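Alpha-fucosidase GH29 (PDB 4PSR) hydrolyses alpha-L-fucosides, probably including the alpha-1,6-linked fucose on the reducing-end N-acetylglucosamine of glycoprotein glycans. Local coordinates at residues A[385-390]-A[399-404]; A[405-410]-A[429-434]; A[419-424]-A[482-487]. All blocks are in the same frame, centred on the assembly; numbering follows the deposited sequence.

Contact 1: A[385-390]-A[399-404]; sequences GPNQVE and QGNSSD. With NAG (2-acetamido-2-deoxy-beta-D-glucopyranose), chain E.
N387 and D404 clasp one another where the two arms of the loop between strands 383-384 and 405-409 come together, an instance of one buried carboxylate organising a glycosylated turn. Each carboxylate oxygen of D404 takes one N-H of N387: OD1 accepts from the backbone N at 3.0 Å, the donor standing 21° out of the carboxylate plane, and the syn lone pair of OD2 receives ND2 at 2.7 Å, almost straight. N387 CG lies beside its own backbone N (chi1 -62°), which lets the N-H and the amide reach the same carboxylate, although the amide and carboxylate planes are 65° apart. OD2 is gripped twice, its anti lone pair accepting the backbone N of N401. Within the type I turn from N401 to D404, N401 OD1 accepts from the backbone N of S403 at 2.9 Å, an Asx turn, while ND2 carries the N-linked NAG. G385 fits closely here, its CA 3.5 Å from S403 O in a CA-H...O contact.

Outward the contact loosens. N387 ND2 makes only a weak bond, 3.3 Å, to NAG O5. On the exposed surface, P386 CG lies 3.9 Å from NAG C5.

Around this loop, H327 of helix 322-334 receives the N-H of G400, Q399 packs on the same helix, R406 of strand 405-409 binds N387 O, and D404 pairs through its backbone with L421, just beyond strand 415-420.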
loop_
_atom_site.group_PDB
_atom_site.type_symbol
_atom_site.label_atom_id
_atom_site.label_comp_id
_atom_site.label_asym_id
_atom_site.label_seq_id
_atom_site.Cartn_x
_atom_site.Cartn_y
_atom_site.Cartn_z
ATOM N N GLY A 385 -2.719 21.977 -3.983
ATOM C CA GLY A 385 -2.917 22.585 -2.675
ATOM C C GLY A 385 -1.678 22.529 -1.801
ATOM O O GLY A 385 -0.675 21.941 -2.173
ATOM N N PRO A 386 -1.756 23.158 -0.621
ATOM C CA PRO A 386 -0.604 23.338 0.259
ATOM C C PRO A 386 -0.262 22.128 1.116
ATOM O O PRO A 386 0.924 21.966 1.471
ATOM C CB PRO A 386 -1.036 24.519 1.131
ATOM C CG PRO A 386 -2.513 24.421 1.192
ATOM C CD PRO A 386 -2.923 23.933 -0.170
ATOM N N ASN A 387 -1.244 21.288 1.440
ATOM C CA ASN A 387 -1.006 20.152 2.336
ATOM C C ASN A 387 -0.586 18.918 1.536
ATOM O O ASN A 387 -1.369 18.367 0.756
ATOM C CB ASN A 387 -2.229 19.902 3.201
ATOM C CG ASN A 387 -2.540 21.097 4.112
ATOM O OD1 ASN A 387 -1.713 21.466 4.952
ATOM N ND2 ASN A 387 -3.707 21.699 3.949
ATOM N N GLN A 388 0.661 18.504 1.730
ATOM C CA GLN A 388 1.259 17.418 0.963
ATOM C C GLN A 388 2.025 16.420 1.844
ATOM O O GLN A 388 2.182 16.607 3.063
ATOM C CB GLN A 388 2.202 18.011 -0.093
ATOM C CG GLN A 388 1.535 19.043 -1.035
ATOM C CD GLN A 388 0.676 18.403 -2.144
ATOM O OE1 GLN A 388 0.819 17.213 -2.440
ATOM N NE2 GLN A 388 -0.201 19.196 -2.764
ATOM N N VAL A 389 2.464 15.343 1.202
ATOM C CA VAL A 389 3.313 14.325 1.811
ATOM C C VAL A 389 4.757 14.628 1.442
ATOM O O VAL A 389 5.059 14.888 0.269
ATOM C CB VAL A 389 2.937 12.910 1.265
ATOM C CG1 VAL A 389 4.046 11.883 1.534
ATOM C CG2 VAL A 389 1.626 12.435 1.853
ATOM N N GLU A 390 5.671 14.569 2.411
ATOM C CA GLU A 390 7.091 14.734 2.064
ATOM C C GLU A 390 7.783 13.482 1.503
ATOM O O GLU A 390 8.727 13.588 0.717
ATOM C CB GLU A 390 7.868 15.267 3.274
ATOM C CG GLU A 390 7.699 16.767 3.476
ATOM C CD GLU A 390 8.003 17.537 2.214
ATOM O OE1 GLU A 390 9.180 17.473 1.741
ATOM O OE2 GLU A 390 7.062 18.170 1.668
ATOM N N GLN A 399 -3.331 15.337 6.579
ATOM C CA GLN A 399 -4.632 15.899 6.859
ATOM C C GLN A 399 -4.732 17.178 6.068
ATOM O O GLN A 399 -3.967 18.110 6.269
ATOM C CB GLN A 399 -4.776 16.216 8.338
ATOM C CG GLN A 399 -4.879 15.011 9.228
ATOM C CD GLN A 399 -5.469 15.357 10.578
ATOM O OE1 GLN A 399 -6.548 15.948 10.660
ATOM N NE2 GLN A 399 -4.760 15.002 11.644
ATOM N N GLY A 400 -5.669 17.208 5.130
ATOM C CA GLY A 400 -5.909 18.378 4.316
ATOM C C GLY A 400 -7.124 19.174 4.762
ATOM O O GLY A 400 -7.729 18.919 5.804
ATOM N N ASN A 401 -7.440 20.178 3.962
ATOM C CA ASN A 401 -8.588 21.030 4.192
ATOM C C ASN A 401 -9.166 21.513 2.860
ATOM O O ASN A 401 -8.812 20.996 1.777
ATOM C CB ASN A 401 -8.216 22.192 5.138
ATOM C CG ASN A 401 -7.157 23.134 4.558
ATOM O OD1 ASN A 401 -6.918 23.180 3.365
ATOM N ND2 ASN A 401 -6.558 23.950 5.432
ATOM N N SER A 402 -10.043 22.515 2.920
ATOM C CA SER A 402 -10.693 22.992 1.709
ATOM C C SER A 402 -9.742 23.579 0.665
ATOM O O SER A 402 -10.144 23.792 -0.476
ATOM C CB SER A 402 -11.776 24.014 2.065
ATOM O OG SER A 402 -11.173 25.211 2.528
ATOM N N SER A 403 -8.481 23.813 1.037
ATOM C CA SER A 403 -7.467 24.293 0.099
ATOM C C SER A 403 -6.866 23.193 -0.796
ATOM O O SER A 403 -6.117 23.475 -1.724
ATOM C CB SER A 403 -6.314 24.954 0.866
ATOM O OG SER A 403 -6.738 26.145 1.531
ATOM N N ASP A 404 -7.220 21.940 -0.511
ATOM C CA ASP A 404 -6.577 20.776 -1.135
ATOM C C ASP A 404 -7.556 19.993 -1.978
ATOM O O ASP A 404 -8.690 19.759 -1.554
ATOM C CB ASP A 404 -6.016 19.840 -0.066
ATOM C CG ASP A 404 -5.048 20.532 0.865
ATOM O OD1 ASP A 404 -4.005 20.999 0.342
ATOM O OD2 ASP A 404 -5.320 20.534 2.087
HETATM C C1 NAG E . -5.704 25.030 5.041
HETATM C C2 NAG E . -6.015 26.308 5.802
HETATM C C3 NAG E . -5.092 27.423 5.327
HETATM C C4 NAG E . -3.642 26.980 5.453
HETATM C C5 NAG E . -3.426 25.634 4.759
HETATM C C6 NAG E . -2.038 25.082 4.984
HETATM C C7 NAG E . -8.288 26.734 6.638
HETATM C C8 NAG E . -9.687 27.130 6.272
HETATM N N2 NAG E . -7.411 26.685 5.630
HETATM O O3 NAG E . -5.305 28.589 6.119
HETATM O O4 NAG E . -2.776 27.931 4.851
HETATM O O5 NAG E . -4.343 24.660 5.269
HETATM O O6 NAG E . -1.787 24.867 6.368
HETATM O O7 NAG E . -7.967 26.480 7.793
HETATM O O HOH W 1 -2.751 19.452 -1.430
#

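Contact 2: A[405-410]-A[429-434]; sequences IRFTRN and VSVKNL
Strands 405-409 and 429-431 face each other across a layered beta arrangement in the C-terminal domain, one belonging to the six-stranded antiparallel sheet and the other to the edge of a three-stranded one. Their axes approach to 9.7 Å and cross at -58°, a spacing bridged by side chains; the nearest alpha carbons, those of I405 and V431, are 8.1 Å apart. Such packing between sheets relies on apolar branches rather than on backbone pairing.

I405 supplies two of them, here in one of two modelled conformers. Its CG2 meets V429 CG1 at 4.2 Å, while CD1, at the far end of the extended CG1 branch, reaches V431 CG1 at 4.0 Å. That branch lies between the backbone N and the carbonyl carbon (chi1 55°), which sends CD1 to V431 and leaves CG2 beside V429. From the next inward position of the same strand, F407 brings the edge of its ring to V431. W379 meets F407 in an edge-to-face pair, and V418 of the adjoining strand 415-420 packs against both I405 and F407.

After V431 the chain turns into a short 3-10 segment, where N433 points back toward strand 405-409; its ND2 is hydrogen-bonded to E384 of strand 383-384, tying the turn to the edge of the larger sheet. V431 CG1, anti to its own backbone N, lies in the plane of the F407 ring and touches CZ and CE1 alike, each at 3.7 Å.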
loop_
_atom_site.group_PDB
_atom_site.type_symbol
_atom_site.label_atom_id
_atom_site.label_comp_id
_atom_site.label_asym_id
_atom_site.label_seq_id
_atom_site.Cartn_x
_atom_site.Cartn_y
_atom_site.Cartn_z
ATOM N N ILE A 405 -7.135 19.616 -3.180
ATOM C CA ILE A 405 -7.894 18.681 -3.996
ATOM C C ILE A 405 -7.036 17.520 -4.488
ATOM O O ILE A 405 -5.818 17.648 -4.694
ATOM C CB ILE A 405 -8.598 19.362 -5.199
ATOM C CG1 ILE A 405 -7.594 20.132 -6.060
ATOM C CG2 ILE A 405 -9.720 20.272 -4.701
ATOM C CD1 ILE A 405 -8.194 20.770 -7.303
ATOM N N ARG A 406 -7.699 16.379 -4.658
ATOM C CA ARG A 406 -7.087 15.170 -5.228
ATOM C C ARG A 406 -7.949 14.711 -6.407
ATOM O O ARG A 406 -9.186 14.747 -6.351
ATOM C CB ARG A 406 -6.969 14.058 -4.191
ATOM C CG ARG A 406 -6.019 14.403 -3.029
ATOM C CD ARG A 406 -4.599 14.569 -3.511
ATOM N NE ARG A 406 -3.641 14.838 -2.434
ATOM C CZ ARG A 406 -3.354 16.041 -1.963
ATOM N NH1 ARG A 406 -3.945 17.130 -2.425
ATOM N NH2 ARG A 406 -2.455 16.161 -0.996
ATOM N N PHE A 407 -7.304 14.284 -7.473
ATOM C CA PHE A 407 -7.989 13.906 -8.704
ATOM C C PHE A 407 -8.040 12.385 -8.872
ATOM O O PHE A 407 -7.073 11.675 -8.543
ATOM C CB PHE A 407 -7.225 14.467 -9.903
ATOM C CG PHE A 407 -7.129 15.971 -9.941
ATOM C CD1 PHE A 407 -8.272 16.756 -10.129
ATOM C CD2 PHE A 407 -5.907 16.586 -9.845
ATOM C CE1 PHE A 407 -8.162 18.140 -10.203
ATOM C CE2 PHE A 407 -5.798 17.980 -9.908
ATOM C CZ PHE A 407 -6.927 18.750 -10.096
ATOM N N THR A 408 -9.125 11.886 -9.449
ATOM C CA THR A 408 -9.181 10.522 -9.970
ATOM C C THR A 408 -10.035 10.601 -11.243
ATOM O O THR A 408 -10.731 11.606 -11.454
ATOM C CB THR A 408 -9.836 9.540 -8.986
ATOM O OG1 THR A 408 -11.095 10.080 -8.553
ATOM C CG2 THR A 408 -8.951 9.248 -7.767
ATOM N N ARG A 409 -9.985 9.590 -12.101
ATOM C CA ARG A 409 -10.784 9.639 -13.329
ATOM C C ARG A 409 -11.355 8.274 -13.657
ATOM O O ARG A 409 -10.904 7.261 -13.128
ATOM C CB ARG A 409 -10.007 10.270 -14.489
ATOM C CG ARG A 409 -8.631 9.714 -14.759
ATOM C CD ARG A 409 -8.717 8.597 -15.721
ATOM N NE ARG A 409 -7.435 7.942 -15.995
ATOM C CZ ARG A 409 -7.344 6.866 -16.764
ATOM N NH1 ARG A 409 -8.443 6.369 -17.306
ATOM N NH2 ARG A 409 -6.173 6.278 -16.974
ATOM N N ASN A 410 -12.389 8.236 -14.491
ATOM C CA ASN A 410 -12.989 6.941 -14.847
ATOM C C ASN A 410 -12.182 6.224 -15.931
ATOM O O ASN A 410 -11.311 6.800 -16.571
ATOM C CB ASN A 410 -14.477 7.089 -15.208
ATOM C CG ASN A 410 -14.715 7.859 -16.493
ATOM O OD1 ASN A 410 -13.804 8.399 -17.106
ATOM N ND2 ASN A 410 -15.996 7.930 -16.887
ATOM N N VAL A 429 -14.437 26.223 -5.200
ATOM C CA VAL A 429 -13.342 25.302 -5.490
ATOM C C VAL A 429 -12.665 25.801 -6.767
ATOM O O VAL A 429 -13.315 25.905 -7.806
ATOM C CB VAL A 429 -13.847 23.864 -5.677
ATOM C CG1 VAL A 429 -12.678 22.949 -6.003
ATOM C CG2 VAL A 429 -14.570 23.348 -4.429
ATOM N N SER A 430 -11.374 26.127 -6.689
ATOM C CA SER A 430 -10.611 26.595 -7.846
ATOM C C SER A 430 -9.621 25.524 -8.279
ATOM O O SER A 430 -8.706 25.182 -7.522
ATOM C CB SER A 430 -9.870 27.891 -7.535
ATOM O OG SER A 430 -10.818 28.924 -7.289
ATOM N N VAL A 431 -9.823 24.985 -9.479
ATOM C CA VAL A 431 -8.985 23.917 -10.022
ATOM C C VAL A 431 -7.943 24.536 -10.941
ATOM O O VAL A 431 -8.233 24.845 -12.104
ATOM C CB VAL A 431 -9.837 22.855 -10.766
ATOM C CG1 VAL A 431 -8.983 21.668 -11.170
ATOM C CG2 VAL A 431 -11.032 22.416 -9.901
ATOM N N LYS A 432 -6.724 24.713 -10.443
ATOM C CA LYS A 432 -5.701 25.393 -11.225
ATOM C C LYS A 432 -5.395 24.708 -12.544
ATOM O O LYS A 432 -5.121 25.365 -13.555
ATOM C CB LYS A 432 -4.420 25.546 -10.423
ATOM C CG LYS A 432 -4.583 26.453 -9.218
ATOM C CD LYS A 432 -3.263 26.559 -8.431
ATOM C CE LYS A 432 -3.302 27.672 -7.392
ATOM N NZ LYS A 432 -3.436 29.018 -8.022
ATOM N N ASN A 433 -5.403 23.377 -12.543
ATOM C CA ASN A 433 -5.040 22.642 -13.735
ATOM C C ASN A 433 -6.108 22.581 -14.811
ATOM O O ASN A 433 -5.910 21.933 -15.827
ATOM C CB ASN A 433 -4.501 21.241 -13.373
ATOM C CG ASN A 433 -3.112 21.311 -12.799
ATOM O OD1 ASN A 433 -2.151 21.586 -13.510
ATOM N ND2 ASN A 433 -3.004 21.118 -11.501
ATOM N N LEU A 434 -7.226 23.281 -14.595
ATOM C CA LEU A 434 -8.240 23.442 -15.630
ATOM C C LEU A 434 -8.474 24.923 -15.954
ATOM O O LEU A 434 -9.466 25.250 -16.617
ATOM C CB LEU A 434 -9.544 22.753 -15.222
ATOM C CG LEU A 434 -9.484 21.211 -15.105
ATOM C CD1 LEU A 434 -10.797 20.710 -14.542
ATOM C CD2 LEU A 434 -9.167 20.556 -16.443
#

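Contact 3: A[419-424]-A[482-487]; sequences TVLGWP and SLAYVL
V420 and Y485 form a hydrogen-bonded pair between antiparallel neighbours of the six-stranded sheet in the C-terminal domain, and the contact is a worked example of how a strand pair is finished by a T-shaped aromatic pair just past the strand end. Two backbone bonds close the pair, V420 N to Y485 O at 2.8 Å and Y485 N to V420 O at 2.9 Å. T419 and V486 make the adjacent non-hydrogen-bonded pair; T419 OG1 rests 3.6 Å from V486 CG2, and T419 CG2 packs on A484 CB at 3.9 Å.

On the sheet face that carries V420 and Y485, V420 CG1 lies against Y485 CB. Past the strand end the chain swings through L421 and G422, bringing W423 over the tyrosine. The indole enters with the edge of its six-membered ring toward the phenol face, with planes at 73° and centroids 4.9 Å apart. W423 CG stands anti to the backbone N (chi1 -171°), carrying the indole across the phenol, while P424 CD lies over one indole face, near its rim.

A second shell fixes the tyrosine. S482 OG sits over the rim of the face opposite W423, and S482 N donates to Y485 OH, which also bonds Q478. S482 OG gives its own hydrogen to A484 O and is also hydrogen-bonded to Y369 OH. Helix 353-369 packs here, Y369 touching Y485 and V486, and F365 touching A484; helix 322-334 lies against T419 and L421. At the centre of the stack, W423 CE3 stands 3.6 Å above the middle of the Y485 ring.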
loop_
_atom_site.group_PDB
_atom_site.type_symbol
_atom_site.label_atom_id
_atom_site.label_comp_id
_atom_site.label_asym_id
_atom_site.label_seq_id
_atom_site.Cartn_x
_atom_site.Cartn_y
_atom_site.Cartn_z
ATOM N N THR A 419 -11.856 15.838 -5.767
ATOM C CA THR A 419 -12.224 15.616 -4.385
ATOM C C THR A 419 -11.535 16.653 -3.513
ATOM O O THR A 419 -10.317 16.748 -3.504
ATOM C CB THR A 419 -11.888 14.163 -3.903
ATOM O OG1 THR A 419 -12.641 13.205 -4.664
ATOM C CG2 THR A 419 -12.255 13.981 -2.462
ATOM N N VAL A 420 -12.333 17.455 -2.809
ATOM C CA VAL A 420 -11.837 18.561 -1.993
ATOM C C VAL A 420 -11.863 18.121 -0.530
ATOM O O VAL A 420 -12.825 17.524 -0.068
ATOM C CB VAL A 420 -12.626 19.895 -2.251
ATOM C CG1 VAL A 420 -14.093 19.785 -1.834
ATOM C CG2 VAL A 420 -11.951 21.093 -1.589
ATOM N N LEU A 421 -10.774 18.397 0.199
ATOM C CA LEU A 421 -10.548 17.806 1.512
ATOM C C LEU A 421 -11.120 18.603 2.692
ATOM O O LEU A 421 -10.729 18.381 3.843
ATOM C CB LEU A 421 -9.051 17.529 1.680
ATOM C CG LEU A 421 -8.384 16.672 0.582
ATOM C CD1 LEU A 421 -6.944 16.288 0.935
ATOM C CD2 LEU A 421 -9.171 15.385 0.261
ATOM N N GLY A 422 -12.099 19.465 2.392
ATOM C CA GLY A 422 -12.838 20.221 3.377
ATOM C C GLY A 422 -13.900 21.010 2.643
ATOM O O GLY A 422 -13.815 21.176 1.417
ATOM N N TRP A 423 -14.903 21.483 3.386
ATOM C CA TRP A 423 -15.922 22.345 2.799
ATOM C C TRP A 423 -15.438 23.788 2.726
ATOM O O TRP A 423 -15.136 24.386 3.755
ATOM C CB TRP A 423 -17.240 22.300 3.580
ATOM C CG TRP A 423 -18.300 23.035 2.814
ATOM C CD1 TRP A 423 -18.760 24.308 3.059
ATOM C CD2 TRP A 423 -18.985 22.582 1.641
ATOM N NE1 TRP A 423 -19.693 24.648 2.120
ATOM C CE2 TRP A 423 -19.860 23.613 1.239
ATOM C CE3 TRP A 423 -18.961 21.399 0.898
ATOM C CZ2 TRP A 423 -20.693 23.490 0.127
ATOM C CZ3 TRP A 423 -19.774 21.275 -0.196
ATOM C CH2 TRP A 423 -20.646 22.319 -0.575
ATOM N N PRO A 424 -15.353 24.358 1.511
ATOM C CA PRO A 424 -14.873 25.739 1.378
ATOM C C PRO A 424 -15.846 26.767 1.984
ATOM O O PRO A 424 -17.015 26.836 1.581
ATOM C CB PRO A 424 -14.805 25.947 -0.133
ATOM C CG PRO A 424 -14.993 24.653 -0.761
ATOM C CD PRO A 424 -15.603 23.720 0.210
ATOM N N SER A 482 -19.314 15.540 5.590
ATOM C CA SER A 482 -18.417 14.433 5.296
ATOM C C SER A 482 -16.955 14.882 5.401
ATOM O O SER A 482 -16.640 16.075 5.457
ATOM C CB SER A 482 -18.726 13.817 3.926
ATOM O OG SER A 482 -18.756 14.771 2.906
ATOM N N LEU A 483 -16.072 13.895 5.390
ATOM C CA LEU A 483 -14.627 14.136 5.612
ATOM C C LEU A 483 -13.947 14.730 4.386
ATOM O O LEU A 483 -12.877 15.337 4.494
ATOM C CB LEU A 483 -13.934 12.846 6.018
ATOM C CG LEU A 483 -14.326 12.305 7.389
ATOM C CD1 LEU A 483 -13.808 10.883 7.543
ATOM C CD2 LEU A 483 -13.840 13.234 8.492
ATOM N N ALA A 484 -14.568 14.556 3.227
ATOM C CA ALA A 484 -14.176 15.204 1.991
ATOM C C ALA A 484 -15.439 15.283 1.118
ATOM O O ALA A 484 -16.444 14.630 1.422
ATOM C CB ALA A 484 -13.061 14.395 1.286
ATOM N N TYR A 485 -15.367 16.083 0.055
ATOM C CA TYR A 485 -16.505 16.331 -0.837
ATOM C C TYR A 485 -16.050 16.111 -2.263
ATOM O O TYR A 485 -14.903 16.373 -2.593
ATOM C CB TYR A 485 -17.069 17.756 -0.640
ATOM C CG TYR A 485 -17.575 17.959 0.770
ATOM C CD1 TYR A 485 -16.724 18.391 1.772
ATOM C CD2 TYR A 485 -18.894 17.694 1.117
ATOM C CE1 TYR A 485 -17.161 18.530 3.078
ATOM C CE2 TYR A 485 -19.335 17.839 2.439
ATOM C CZ TYR A 485 -18.475 18.282 3.397
ATOM O OH TYR A 485 -18.892 18.440 4.702
ATOM N N VAL A 486 -16.944 15.610 -3.103
ATOM C CA VAL A 486 -16.572 15.207 -4.447
ATOM C C VAL A 486 -17.356 15.922 -5.532
ATOM O O VAL A 486 -18.594 15.846 -5.573
ATOM C CB VAL A 486 -16.748 13.669 -4.652
ATOM C CG1 VAL A 486 -16.270 13.236 -6.024
ATOM C CG2 VAL A 486 -16.029 12.857 -3.583
ATOM N N LEU A 487 -16.631 16.552 -6.436
ATOM C CA LEU A 487 -17.188 17.088 -7.682
ATOM C C LEU A 487 -16.937 16.109 -8.822
ATOM O O LEU A 487 -15.867 15.492 -8.920
ATOM C CB LEU A 487 -16.563 18.434 -8.018
ATOM C CG LEU A 487 -16.898 19.584 -7.069
ATOM C CD1 LEU A 487 -15.920 20.714 -7.199
ATOM C CD2 LEU A 487 -18.331 20.097 -7.321
#

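The three contacts lie on one side of the chain's centre, their own centres 12 to 13 Å apart, and strands 405-409 and 415-420, used by contacts 2 and 3, are neighbours in one sheet. Contact 1 precedes the other two in sequence, whereas the segments of contacts 2 and 3 alternate. Direct bonds probably link them: N387 O to R406 NH2 (3.0 Å) joins contacts 1 and 2, D404 O to L421 N (3.0 Å) joins 1 and 3, and R406 N to T419 O (2.9 Å) joins 2 and 3. The NAG on N401 belongs to contact 1 and lies about 12 Å from the I405 side chain. None of the residues around bound fucose, such as D226 and H34, falls in these segments.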